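PqqA binding protein (Xanthomonas campestris pv. campestris, PDB 3G2B) probably binds the precursor peptide PqqA and presents it to PqqE in the biosynthesis of the cofactor pyrroloquinoline quinone. Local coordinates at residues Q60-L65 / E75-V80. Numbering follows the deposited sequence.
Sequences QIAQTL and EIETDV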
loop_
_atom_site.group_PDB
_atom_site.type_symbol
_atom_site.label_atom_id
_atom_site.label_comp_id
_atom_site.label_asym_id
_atom_site.label_seq_id
_atom_site.Cartn_x
_atom_site.Cartn_y
_atom_site.Cartn_z
ATOM N N GLN A 60 21.957 0.240 12.243
ATOM C CA GLN A 60 22.986 1.249 12.013
ATOM C C GLN A 60 22.395 2.652 12.062
ATOM O O GLN A 60 22.988 3.566 12.627
ATOM C CB GLN A 60 23.659 1.014 10.660
ATOM C CG GLN A 60 24.508 -0.245 10.626
ATOM C CD GLN A 60 25.053 -0.548 9.238
ATOM O OE1 GLN A 60 24.296 -0.809 8.303
ATOM N NE2 GLN A 60 26.376 -0.515 9.099
ATOM N N ILE A 61 21.223 2.823 11.465
ATOM C CA ILE A 61 20.581 4.130 11.470
ATOM C C ILE A 61 20.277 4.564 12.902
ATOM O O ILE A 61 20.511 5.715 13.273
ATOM C CB ILE A 61 19.281 4.107 10.635
ATOM C CG1 ILE A 61 19.632 3.954 9.151
ATOM C CG2 ILE A 61 18.482 5.390 10.869
ATOM C CD1 ILE A 61 18.437 3.738 8.245
ATOM N N ALA A 62 19.775 3.637 13.711
ATOM C CA ALA A 62 19.440 3.946 15.099
ATOM C C ALA A 62 20.682 4.273 15.923
ATOM O O ALA A 62 20.669 5.199 16.731
ATOM C CB ALA A 62 18.691 2.783 15.727
ATOM N N GLN A 63 21.751 3.504 15.724
ATOM C CA GLN A 63 22.995 3.735 16.453
ATOM C C GLN A 63 23.537 5.129 16.129
ATOM O O GLN A 63 23.940 5.870 17.024
ATOM C CB GLN A 63 24.025 2.667 16.077
ATOM C CG GLN A 63 25.483 3.043 16.381
ATOM C CD GLN A 63 25.792 3.163 17.862
ATOM O OE1 GLN A 63 26.827 3.718 18.243
ATOM N NE2 GLN A 63 24.916 2.632 18.705
ATOM N N THR A 64 23.523 5.479 14.846
ATOM C CA THR A 64 24.000 6.781 14.385
ATOM C C THR A 64 23.172 7.911 14.989
ATOM O O THR A 64 23.711 8.840 15.593
ATOM C CB THR A 64 23.925 6.880 12.840
ATOM O OG1 THR A 64 24.834 5.936 12.257
ATOM C CG2 THR A 64 24.283 8.282 12.365
ATOM N N LEU A 65 21.857 7.827 14.834
ATOM C CA LEU A 65 20.976 8.865 15.362
ATOM C C LEU A 65 21.027 8.993 16.880
ATOM O O LEU A 65 21.018 10.104 17.414
ATOM C CB LEU A 65 19.533 8.616 14.916
ATOM C CG LEU A 65 19.280 8.714 13.410
ATOM C CD1 LEU A 65 17.782 8.602 13.137
ATOM C CD2 LEU A 65 19.816 10.043 12.886
ATOM N N GLU A 75 15.967 2.676 22.722
ATOM C CA GLU A 75 14.735 3.424 22.494
ATOM C C GLU A 75 14.615 3.872 21.041
ATOM O O GLU A 75 13.569 3.708 20.413
ATOM C CB GLU A 75 14.691 4.648 23.414
ATOM C CG GLU A 75 14.467 4.299 24.878
ATOM C CD GLU A 75 14.562 5.501 25.798
ATOM O OE1 GLU A 75 14.150 6.605 25.380
ATOM O OE2 GLU A 75 15.034 5.333 26.948
ATOM N N ILE A 76 15.685 4.451 20.510
ATOM C CA ILE A 76 15.670 4.916 19.136
ATOM C C ILE A 76 15.493 3.756 18.150
ATOM O O ILE A 76 14.789 3.885 17.150
ATOM C CB ILE A 76 16.961 5.702 18.807
ATOM C CG1 ILE A 76 17.041 6.965 19.679
ATOM C CG2 ILE A 76 16.987 6.079 17.331
ATOM C CD1 ILE A 76 15.852 7.905 19.530
ATOM N N GLU A 77 16.113 2.612 18.432
ATOM C CA GLU A 77 15.966 1.471 17.533
ATOM C C GLU A 77 14.500 1.053 17.471
ATOM O O GLU A 77 13.971 0.757 16.403
ATOM C CB GLU A 77 16.837 0.296 17.992
ATOM C CG GLU A 77 16.765 -0.900 17.039
ATOM C CD GLU A 77 17.829 -1.953 17.311
ATOM O OE1 GLU A 77 17.464 -3.121 17.581
ATOM O OE2 GLU A 77 19.029 -1.617 17.239
ATOM N N THR A 78 13.830 1.038 18.619
ATOM C CA THR A 78 12.419 0.673 18.630
ATOM C C THR A 78 11.624 1.644 17.755
ATOM O O THR A 78 10.795 1.229 16.947
ATOM C CB THR A 78 11.847 0.705 20.065
ATOM O OG1 THR A 78 12.321 -0.434 20.788
ATOM C CG2 THR A 78 10.323 0.693 20.047
ATOM N N ASP A 79 11.890 2.937 17.917
ATOM C CA ASP A 79 11.191 3.958 17.150
ATOM C C ASP A 79 11.462 3.841 15.652
ATOM O O ASP A 79 10.547 3.990 14.830
ATOM C CB ASP A 79 11.578 5.347 17.666
ATOM C CG ASP A 79 10.871 5.703 18.971
ATOM O OD1 ASP A 79 10.342 4.791 19.644
ATOM O OD2 ASP A 79 10.842 6.896 19.327
ATOM N N VAL A 80 12.714 3.566 15.297
ATOM C CA VAL A 80 13.093 3.420 13.896
ATOM C C VAL A 80 12.381 2.224 13.283
ATOM O O VAL A 80 11.857 2.297 12.176
ATOM C CB VAL A 80 14.628 3.244 13.743
ATOM C CG1 VAL A 80 14.978 2.860 12.305
ATOM C CG2 VAL A 80 15.333 4.530 14.120
#
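A62 meets the backbone of E77 where two helical turns pack. Its CB lies 3.5 Å from E77 CA, and the two CA atoms are 4.9 Å apart. The small methyl thus reaches the main chain itself, which lets the short axes approach to 8.5 Å.

The A62 methyl sits against CG2 of I76, CA and CB of E77, and CG2 of V80. In I76, chi1 of -63° places CG1 beside the N and leaves CG2 anti to it, on the A62 side. There CG2 is 4.0 Å from A62 CB and 3.8 Å from the carbonyl oxygen A62 O. The same methyl also meets L65, with I76 CG2 4.3 Å from L65 CB. In V80, chi1 of 171° turns CG1 anti to the N; CG2 stands beside the N, 4.1 Å from A62 CB.

Of the E77 side chain, CB comes nearest, 3.8 Å from A62 CB. Beyond CG the chain is extended, and OE2 forms a salt bridge with R9 of the second subunit. No hydrogen bond joins the two segments; the contact is apolar and largely buried.

The axes of the two segments, on helices 58-68 and 73-89, make an angle of 133°, nearer antiparallel than parallel. A short connection through A71 and D72 links the helices. I76 also touches A66 and A71, E77 touches A59, and V80 touches L58. The three-helix cluster is consistent with a helix-turn-helix relationship of the PqqD family. Its third member is helix 44-51, whose V47, V48 and R51 pack on L65, well away from the centre of the chain.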